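Organophosphorus hydrolase (Pseudomonas oleovorans, PDB 4O98) hydrolyses organophosphate triesters at a two-zinc centre, as an engineered double variant of a lactonase from the metallo-beta-lactamase superfamily. Local coordinates at residues T48-G53 and A91-T96; V101-G106 and L136-H141; H230-F235 and G246-N251. All coordinates share one frame; numbering follows the deposited sequence.

Read from the N terminus, the three contacts follow in series, with none nested in or crossing another. Contact 1 closes a 37-residue excursion that includes helix 67-76, joining strands 45-57 and 85-95. The chain then turns into strand 100-103, which bonds back to contact 1 through the backbone of Y92 and I94. Contact 2 closes a 29-residue loop carrying helix 118-124 and leads the same sheet into the zinc ligands. Contact 3 closes the hairpin of strands 231-237 and 240-246 in the second sheet. T138 O with T231 N and L137 O with Y233 OH link contacts 2 and 3, whose H139 and D247 share one zinc ion.

Contact 1: residues T48-G53 and A91-T96; sequences TALYDG and AYLINT
From its pairing with A91, L50 leans back along its own strand so that its side chain crosses that of L93 obliquely. Its CB sits 3.7 Å from A91 O, beside the backbone bond its own N makes to that oxygen. Beyond CG the branches part: CD1 meets L93 CB at 4.0 Å, while CD2 turns along its own strand to T48 CG2. With CG anti to the carbonyl carbon (chi1 -56°), the isobutyl group leans toward the N-terminal side of its residue, where L93 and T48 are paired. On the opposite face, A49 CB packs obliquely against the Y92 ring, 3.7 Å from CE2, and Y92 OH is bonded to P298 O.

The backbone evidence for register is four hydrogen bonds: T48 and L93 exchange two, as do L50 and A91, leaving A49-Y92 as the non-hydrogen-bonded pair. Water 1 donates to L93 O at 2.8 Å and also bonds T48 OG1, which is also hydrogen-bonded by R39 NH1. The 154° between strand axes and the paired bonds mark neighbouring antiparallel strands; with L122 of helix 118-124 on the L50/L93 face, they belong to the first sheet of the metallo-beta-lactamase alphabeta/betaalpha sandwich.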
loop_
_atom_site.group_PDB
_atom_site.type_symbol
_atom_site.label_atom_id
_atom_site.label_comp_id
_atom_site.label_asym_id
_atom_site.label_seq_id
_atom_site.Cartn_x
_atom_site.Cartn_y
_atom_site.Cartn_z
ATOM N N THR B 48 7.402 -8.242 9.513
ATOM C CA THR B 48 7.462 -6.787 9.444
ATOM C C THR B 48 8.248 -6.393 8.185
ATOM O O THR B 48 9.458 -6.661 8.077
ATOM C CB THR B 48 8.148 -6.194 10.687
ATOM O OG1 THR B 48 7.460 -6.633 11.869
ATOM C CG2 THR B 48 8.143 -4.660 10.631
ATOM N N ALA B 49 7.561 -5.788 7.219
ATOM C CA ALA B 49 8.243 -5.269 6.039
ATOM C C ALA B 49 8.902 -3.961 6.430
ATOM O O ALA B 49 8.287 -3.137 7.113
ATOM C CB ALA B 49 7.268 -5.051 4.901
ATOM N N LEU B 50 10.148 -3.772 6.005
ATOM C CA LEU B 50 10.898 -2.567 6.344
ATOM C C LEU B 50 11.376 -1.858 5.068
ATOM O O LEU B 50 12.025 -2.473 4.204
ATOM C CB LEU B 50 12.089 -2.931 7.233
ATOM C CG LEU B 50 11.732 -3.688 8.521
ATOM C CD1 LEU B 50 12.976 -4.241 9.206
ATOM C CD2 LEU B 50 11.005 -2.753 9.451
ATOM N N TYR B 51 11.062 -0.565 4.968
ATOM C CA TYR B 51 11.447 0.270 3.828
ATOM C C TYR B 51 12.850 0.846 4.023
ATOM O O TYR B 51 13.166 1.388 5.091
ATOM C CB TYR B 51 10.444 1.417 3.719
ATOM C CG TYR B 51 10.583 2.355 2.527
ATOM C CD1 TYR B 51 10.455 1.889 1.227
ATOM C CD2 TYR B 51 10.751 3.721 2.717
ATOM C CE1 TYR B 51 10.536 2.753 0.144
ATOM C CE2 TYR B 51 10.830 4.594 1.651
ATOM C CZ TYR B 51 10.727 4.103 0.360
ATOM O OH TYR B 51 10.800 4.963 -0.725
ATOM N N ASP B 52 13.692 0.752 2.997
ATOM C CA ASP B 52 15.018 1.349 3.082
ATOM C C ASP B 52 15.071 2.728 2.443
ATOM O O ASP B 52 15.996 3.500 2.702
ATOM C CB ASP B 52 16.050 0.470 2.402
ATOM C CG ASP B 52 17.446 0.748 2.908
ATOM O OD1 ASP B 52 17.623 0.725 4.145
ATOM O OD2 ASP B 52 18.356 1.004 2.089
ATOM N N GLY B 53 14.083 3.040 1.607
ATOM C CA GLY B 53 14.136 4.241 0.789
ATOM C C GLY B 53 13.971 3.885 -0.676
ATOM O O GLY B 53 13.459 2.806 -1.010
ATOM N N ALA B 91 13.509 -4.595 3.065
ATOM C CA ALA B 91 14.014 -5.754 3.808
ATOM C C ALA B 91 12.871 -6.336 4.626
ATOM O O ALA B 91 11.821 -5.696 4.795
ATOM C CB ALA B 91 15.167 -5.371 4.712
ATOM N N TYR B 92 13.060 -7.545 5.140
ATOM C CA TYR B 92 11.957 -8.222 5.820
ATOM C C TYR B 92 12.356 -8.801 7.194
ATOM O O TYR B 92 13.360 -9.512 7.309
ATOM C CB TYR B 92 11.323 -9.258 4.874
ATOM C CG TYR B 92 10.690 -8.573 3.678
ATOM C CD1 TYR B 92 11.441 -8.282 2.539
ATOM C CD2 TYR B 92 9.361 -8.155 3.715
ATOM C CE1 TYR B 92 10.878 -7.609 1.458
ATOM C CE2 TYR B 92 8.789 -7.482 2.640
ATOM C CZ TYR B 92 9.556 -7.217 1.514
ATOM O OH TYR B 92 8.999 -6.554 0.447
ATOM N N LEU B 93 11.584 -8.464 8.228
ATOM C CA LEU B 93 11.849 -8.943 9.587
ATOM C C LEU B 93 10.791 -9.978 9.938
ATOM O O LEU B 93 9.587 -9.663 9.984
ATOM C CB LEU B 93 11.772 -7.791 10.605
ATOM C CG LEU B 93 12.765 -7.601 11.772
ATOM C CD1 LEU B 93 12.075 -7.060 13.028
ATOM C CD2 LEU B 93 13.585 -8.831 12.102
ATOM N N ILE B 94 11.225 -11.205 10.196
ATOM C CA ILE B 94 10.281 -12.251 10.534
ATOM C C ILE B 94 10.513 -12.816 11.945
ATOM O O ILE B 94 11.584 -13.378 12.246
ATOM C CB ILE B 94 10.313 -13.367 9.478
ATOM C CG1 ILE B 94 9.989 -12.786 8.096
ATOM C CG2 ILE B 94 9.346 -14.488 9.855
ATOM C CD1 ILE B 94 9.886 -13.823 6.984
ATOM N N ASN B 95 9.512 -12.649 12.808
ATOM C CA ASN B 95 9.551 -13.237 14.145
ATOM C C ASN B 95 8.854 -14.594 14.101
ATOM O O ASN B 95 7.625 -14.659 14.004
ATOM C CB ASN B 95 8.887 -12.309 15.181
ATOM C CG ASN B 95 9.140 -12.758 16.633
ATOM O OD1 ASN B 95 9.133 -13.951 16.940
ATOM N ND2 ASN B 95 9.371 -11.794 17.522
ATOM N N THR B 96 9.640 -15.671 14.155
ATOM C CA THR B 96 9.098 -17.025 14.052
ATOM C C THR B 96 8.683 -17.602 15.396
ATOM O O THR B 96 8.145 -18.702 15.452
ATOM C CB THR B 96 10.126 -18.011 13.499
ATOM O OG1 THR B 96 11.274 -18.037 14.366
ATOM C CG2 THR B 96 10.532 -17.647 12.080
HETATM O O HOH W 1 8.632 -8.933 12.462
#

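Contact 2: residues V101-G106 and L136-H141. With ZN (zinc ion), chain F.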
loop_
_atom_site.group_PDB
_atom_site.type_symbol
_atom_site.label_atom_id
_atom_site.label_comp_id
_atom_site.label_asym_id
_atom_site.label_seq_id
_atom_site.Cartn_x
_atom_site.Cartn_y
_atom_site.Cartn_z
ATOM N N VAL B 101 14.489 -13.102 12.744
ATOM C CA VAL B 101 15.349 -13.153 11.572
ATOM C C VAL B 101 15.080 -12.008 10.589
ATOM O O VAL B 101 13.935 -11.752 10.188
ATOM C CB VAL B 101 15.284 -14.550 10.885
ATOM C CG1 VAL B 101 13.916 -15.171 11.042
ATOM C CG2 VAL B 101 15.679 -14.465 9.418
ATOM N N LEU B 102 16.145 -11.297 10.233
ATOM C CA LEU B 102 16.058 -10.221 9.267
ATOM C C LEU B 102 16.571 -10.711 7.912
ATOM O O LEU B 102 17.716 -11.151 7.801
ATOM C CB LEU B 102 16.887 -9.030 9.746
ATOM C CG LEU B 102 16.922 -7.783 8.856
ATOM C CD1 LEU B 102 15.516 -7.176 8.658
ATOM C CD2 LEU B 102 17.893 -6.754 9.444
ATOM N N ILE B 103 15.713 -10.656 6.892
ATOM C CA ILE B 103 16.111 -10.999 5.532
ATOM C C ILE B 103 16.466 -9.725 4.743
ATOM O O ILE B 103 15.609 -8.845 4.529
ATOM C CB ILE B 103 15.032 -11.790 4.792
ATOM C CG1 ILE B 103 14.591 -13.014 5.603
ATOM C CG2 ILE B 103 15.578 -12.252 3.448
ATOM C CD1 ILE B 103 13.488 -12.768 6.648
ATOM N N ASP B 104 17.732 -9.631 4.334
ATOM C CA ASP B 104 18.302 -8.414 3.731
ATOM C C ASP B 104 18.257 -7.218 4.700
ATOM O O ASP B 104 17.559 -7.256 5.718
ATOM C CB ASP B 104 17.684 -8.095 2.355
ATOM C CG ASP B 104 18.039 -9.149 1.298
ATOM O OD1 ASP B 104 18.943 -9.970 1.574
ATOM O OD2 ASP B 104 17.431 -9.161 0.197
ATOM N N THR B 105 19.037 -6.174 4.409
ATOM C CA THR B 105 19.278 -5.116 5.393
ATOM C C THR B 105 19.267 -3.715 4.800
ATOM O O THR B 105 19.511 -2.726 5.511
ATOM C CB THR B 105 20.640 -5.309 6.095
ATOM O OG1 THR B 105 21.697 -5.092 5.151
ATOM C CG2 THR B 105 20.758 -6.720 6.669
ATOM N N GLY B 106 19.002 -3.610 3.503
ATOM C CA GLY B 106 19.073 -2.307 2.855
ATOM C C GLY B 106 20.502 -1.866 2.555
ATOM O O GLY B 106 21.447 -2.666 2.660
ATOM N N LEU B 136 19.518 -13.208 7.196
ATOM C CA LEU B 136 19.572 -13.997 5.966
ATOM C C LEU B 136 19.804 -13.045 4.792
ATOM O O LEU B 136 19.133 -12.004 4.694
ATOM C CB LEU B 136 18.254 -14.743 5.768
ATOM C CG LEU B 136 18.185 -16.244 6.064
ATOM C CD1 LEU B 136 19.108 -16.620 7.200
ATOM C CD2 LEU B 136 16.759 -16.693 6.368
ATOM N N LEU B 137 20.750 -13.366 3.911
ATOM C CA LEU B 137 20.976 -12.495 2.762
ATOM C C LEU B 137 20.617 -13.203 1.469
ATOM O O LEU B 137 21.099 -14.299 1.201
ATOM C CB LEU B 137 22.421 -11.998 2.715
ATOM C CG LEU B 137 22.972 -11.139 3.863
ATOM C CD1 LEU B 137 24.470 -10.928 3.678
ATOM C CD2 LEU B 137 22.280 -9.787 3.964
ATOM N N THR B 138 19.767 -12.577 0.662
ATOM C CA THR B 138 19.412 -13.174 -0.621
ATOM C C THR B 138 20.619 -13.142 -1.566
ATOM O O THR B 138 20.843 -14.083 -2.333
ATOM C CB THR B 138 18.176 -12.494 -1.262
ATOM O OG1 THR B 138 18.441 -11.098 -1.490
ATOM C CG2 THR B 138 16.955 -12.651 -0.347
ATOM N N HIS B 139 21.386 -12.056 -1.500
ATOM C CA HIS B 139 22.649 -11.931 -2.240
ATOM C C HIS B 139 23.464 -10.771 -1.662
ATOM O O HIS B 139 22.976 -10.059 -0.783
ATOM C CB HIS B 139 22.424 -11.754 -3.745
ATOM C CG HIS B 139 21.596 -10.554 -4.115
ATOM N ND1 HIS B 139 20.361 -10.297 -3.559
ATOM C CD2 HIS B 139 21.807 -9.571 -5.027
ATOM C CE1 HIS B 139 19.852 -9.199 -4.097
ATOM N NE2 HIS B 139 20.706 -8.743 -4.998
ATOM N N LEU B 140 24.689 -10.573 -2.151
ATOM C CA LEU B 140 25.589 -9.607 -1.519
ATOM C C LEU B 140 25.660 -8.230 -2.180
ATOM O O LEU B 140 26.557 -7.443 -1.881
ATOM C CB LEU B 140 27.005 -10.193 -1.342
ATOM C CG LEU B 140 27.231 -11.182 -0.185
ATOM C CD1 LEU B 140 28.575 -11.896 -0.323
ATOM C CD2 LEU B 140 27.150 -10.493 1.180
ATOM N N HIS B 141 24.719 -7.920 -3.061
ATOM C CA HIS B 141 24.641 -6.567 -3.608
ATOM C C HIS B 141 24.542 -5.511 -2.481
ATOM O O HIS B 141 24.006 -5.789 -1.406
ATOM C CB HIS B 141 23.449 -6.462 -4.568
ATOM C CG HIS B 141 23.792 -6.729 -5.998
ATOM N ND1 HIS B 141 22.830 -6.862 -6.977
ATOM C CD2 HIS B 141 24.987 -6.869 -6.620
ATOM C CE1 HIS B 141 23.418 -7.083 -8.140
ATOM N NE2 HIS B 141 24.727 -7.088 -7.952
HETATM ZN ZN ZN F . 20.592 -7.107 -6.610
HETATM O O HOH W 2 20.498 -5.071 -6.072
#
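L136, D104 and T138 carry most of this contact, and each engages the facing segment differently. L136 joins by both backbone and side chain. Its N donates to L102 O and its O accepts from D104 N at 2.8 Å, the pattern of a parallel bridge opposite I103. Its side chain lies beside that of I103, pointing the same way, and crosses V101 at a slant, with L136 CD2 3.9 Å from V101 CG2; Y233 of the second sheet packs on the same leucine.

Just past the strand, D104 grips T138 with two prongs. T138 N donates to D104 OD1 at 2.9 Å, nearly straight at 169°, and T138 OG1 donates to D104 OD2 at 2.8 Å. Both bonds use syn lone pairs, so the carboxylate is held at each oxygen and its rotation is restricted. OD2 has a further partner in H144 ND1, which ties the aspartate to a ligand of the other zinc ion.

T138 OG1, lodged between its backbone N and carbonyl carbon (chi1 60°), passes the link on: it accepts from H139 ND1 at 2.9 Å, only 3° out of the imidazole plane. That in-plane bond fixes the ring rotation and leaves H139 NE2 to bind zinc at 2.3 Å. H141 coordinates the same ion through ND1, also at 2.3 Å, with H226, D247 and water 2 completing the site. D104 is thus second shell to H144 and, through T138, one step further out from H139. The run from H139 to H144 is the HxHxDH zinc-binding signature of the metallo-beta-lactamase superfamily, in the loop after strand 134-136.

Contact 3: residues H230-F235 and G246-N251; sequences HTSYLF and GDILIN. With ZN (zinc ion), chain F; ZN (zinc ion), chain E.
H230 and D247 meet where the backbone that carries the bridging zinc ligand is anchored. Innermost is the D247 carboxylate, whose single atom OD2 binds both metals, the zinc of chain E at 1.9 Å and the zinc of chain F at 2.4 Å. Water 2 spans the same pair, at 2.2 and 2.1 Å respectively. H139, H141 and H226 complete the chain F zinc site; D143, H144 and H294 complete that of chain E.

One shell out, D247 N donates to H230 NE2 at 2.9 Å with an N-H...N angle of 165°. The donor lies 13° out of the imidazole plane, so the bond meets the ring at its edge. H230 CG is anti to the backbone N (chi1 -170°), which carries the ring across from the strand to the loop. G246, with a positive phi, places its carbonyl carbon at the same ring edge and has no side chain to crowd it.

Further out, I248 CG2 packs against the strand segment, 4.0 Å from H230 CE1 and 3.8 Å from S232 OG. S232 OG is itself bonded to W245 O, just before the loop. On the side of CD2, H230 meets the H139 ring. H230 is therefore a second-shell support of the bridging aspartate. H226 and H230 are the first and last residues of an HTPGH sequence, and the geometry is that of the dinuclear zinc site of metallo-beta-lactamase-fold hydrolases.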
loop_
_atom_site.group_PDB
_atom_site.type_symbol
_atom_site.label_atom_id
_atom_site.label_comp_id
_atom_site.label_asym_id
_atom_site.label_seq_id
_atom_site.Cartn_x
_atom_site.Cartn_y
_atom_site.Cartn_z
ATOM N N HIS B 230 22.535 -16.154 -5.812
ATOM C CA HIS B 230 21.255 -15.540 -5.424
ATOM C C HIS B 230 20.251 -16.561 -4.893
ATOM O O HIS B 230 19.966 -17.578 -5.529
ATOM C CB HIS B 230 20.643 -14.760 -6.589
ATOM C CG HIS B 230 19.462 -13.929 -6.198
ATOM N ND1 HIS B 230 18.190 -14.453 -6.075
ATOM C CD2 HIS B 230 19.359 -12.609 -5.905
ATOM C CE1 HIS B 230 17.355 -13.489 -5.723
ATOM N NE2 HIS B 230 18.037 -12.362 -5.616
ATOM N N THR B 231 19.716 -16.285 -3.713
ATOM C CA THR B 231 18.897 -17.272 -3.030
ATOM C C THR B 231 17.610 -16.646 -2.480
ATOM O O THR B 231 17.630 -15.542 -1.909
ATOM C CB THR B 231 19.719 -17.957 -1.924
ATOM O OG1 THR B 231 20.788 -18.696 -2.530
ATOM C CG2 THR B 231 18.878 -18.912 -1.123
ATOM N N SER B 232 16.493 -17.344 -2.681
ATOM C CA SER B 232 15.210 -16.913 -2.139
ATOM C C SER B 232 14.841 -17.778 -0.934
ATOM O O SER B 232 15.109 -18.979 -0.926
ATOM C CB SER B 232 14.122 -16.995 -3.212
ATOM O OG SER B 232 14.440 -16.172 -4.324
ATOM N N TYR B 233 14.225 -17.168 0.075
ATOM C CA TYR B 233 13.906 -17.873 1.321
ATOM C C TYR B 233 12.409 -18.115 1.485
ATOM O O TYR B 233 11.593 -17.190 1.368
ATOM C CB TYR B 233 14.455 -17.114 2.534
ATOM C CG TYR B 233 15.959 -16.967 2.501
ATOM C CD1 TYR B 233 16.784 -18.038 2.796
ATOM C CD2 TYR B 233 16.551 -15.752 2.170
ATOM C CE1 TYR B 233 18.153 -17.907 2.765
ATOM C CE2 TYR B 233 17.924 -15.611 2.132
ATOM C CZ TYR B 233 18.716 -16.696 2.431
ATOM O OH TYR B 233 20.081 -16.565 2.398
ATOM N N LEU B 234 12.055 -19.369 1.749
ATOM C CA LEU B 234 10.658 -19.752 1.873
ATOM C C LEU B 234 10.325 -19.988 3.340
ATOM O O LEU B 234 10.898 -20.870 3.984
ATOM C CB LEU B 234 10.371 -21.003 1.045
ATOM C CG LEU B 234 8.938 -21.544 1.082
ATOM C CD1 LEU B 234 8.006 -20.535 0.470
ATOM C CD2 LEU B 234 8.825 -22.890 0.364
ATOM N N PHE B 235 9.423 -19.172 3.869
ATOM C CA PHE B 235 8.949 -19.350 5.231
ATOM C C PHE B 235 7.591 -20.009 5.186
ATOM O O PHE B 235 6.756 -19.678 4.331
ATOM C CB PHE B 235 8.871 -18.013 5.953
ATOM C CG PHE B 235 10.208 -17.435 6.279
ATOM C CD1 PHE B 235 10.956 -16.792 5.299
ATOM C CD2 PHE B 235 10.733 -17.555 7.560
ATOM C CE1 PHE B 235 12.204 -16.271 5.597
ATOM C CE2 PHE B 235 11.973 -17.040 7.869
ATOM C CZ PHE B 235 12.716 -16.399 6.889
ATOM N N GLY B 246 14.051 -11.879 -2.893
ATOM C CA GLY B 246 15.249 -11.148 -3.267
ATOM C C GLY B 246 15.010 -10.309 -4.508
ATOM O O GLY B 246 14.015 -9.576 -4.586
ATOM N N ASP B 247 15.916 -10.420 -5.477
ATOM C CA ASP B 247 15.826 -9.645 -6.699
ATOM C C ASP B 247 15.511 -10.525 -7.931
ATOM O O ASP B 247 16.065 -10.311 -9.000
ATOM C CB ASP B 247 17.130 -8.854 -6.930
ATOM C CG ASP B 247 17.332 -7.716 -5.924
ATOM O OD1 ASP B 247 16.535 -7.606 -4.966
ATOM O OD2 ASP B 247 18.301 -6.936 -6.087
ATOM N N ILE B 248 14.604 -11.487 -7.822
ATOM C CA ILE B 248 14.303 -12.263 -9.026
ATOM C C ILE B 248 13.685 -11.359 -10.104
ATOM O O ILE B 248 13.678 -11.687 -11.295
ATOM C CB ILE B 248 13.428 -13.510 -8.754
ATOM C CG1 ILE B 248 11.989 -13.122 -8.463
ATOM C CG2 ILE B 248 14.005 -14.363 -7.628
ATOM C CD1 ILE B 248 11.065 -13.409 -9.637
ATOM N N LEU B 249 13.243 -10.185 -9.668
ATOM C CA LEU B 249 12.542 -9.242 -10.513
ATOM C C LEU B 249 12.773 -7.839 -9.929
ATOM O O LEU B 249 12.708 -7.670 -8.709
ATOM C CB LEU B 249 11.068 -9.616 -10.450
ATOM C CG LEU B 249 10.010 -8.978 -11.308
ATOM C CD1 LEU B 249 8.896 -9.995 -11.461
ATOM C CD2 LEU B 249 9.504 -7.710 -10.649
ATOM N N ILE B 250 13.030 -6.848 -10.787
ATOM C CA ILE B 250 13.349 -5.482 -10.353
ATOM C C ILE B 250 12.245 -4.449 -10.662
ATOM O O ILE B 250 12.104 -3.440 -9.956
ATOM C CB ILE B 250 14.656 -4.990 -11.006
ATOM C CG1 ILE B 250 15.773 -6.023 -10.850
ATOM C CG2 ILE B 250 15.084 -3.651 -10.429
ATOM C CD1 ILE B 250 16.222 -6.235 -9.421
ATOM N N ASN B 251 11.483 -4.674 -11.729
ATOM C CA ASN B 251 10.470 -3.706 -12.139
ATOM C C ASN B 251 9.114 -4.373 -12.306
ATOM O O ASN B 251 8.880 -5.069 -13.303
ATOM C CB ASN B 251 10.892 -3.011 -13.446
ATOM C CG ASN B 251 9.928 -1.906 -13.872
ATOM O OD1 ASN B 251 8.722 -2.132 -14.036
ATOM N ND2 ASN B 251 10.459 -0.704 -14.052
HETATM ZN ZN ZN F . 20.592 -7.107 -6.610
HETATM ZN ZN ZN E . 18.558 -5.281 -5.089
HETATM O O HOH W 2 20.498 -5.071 -6.072
#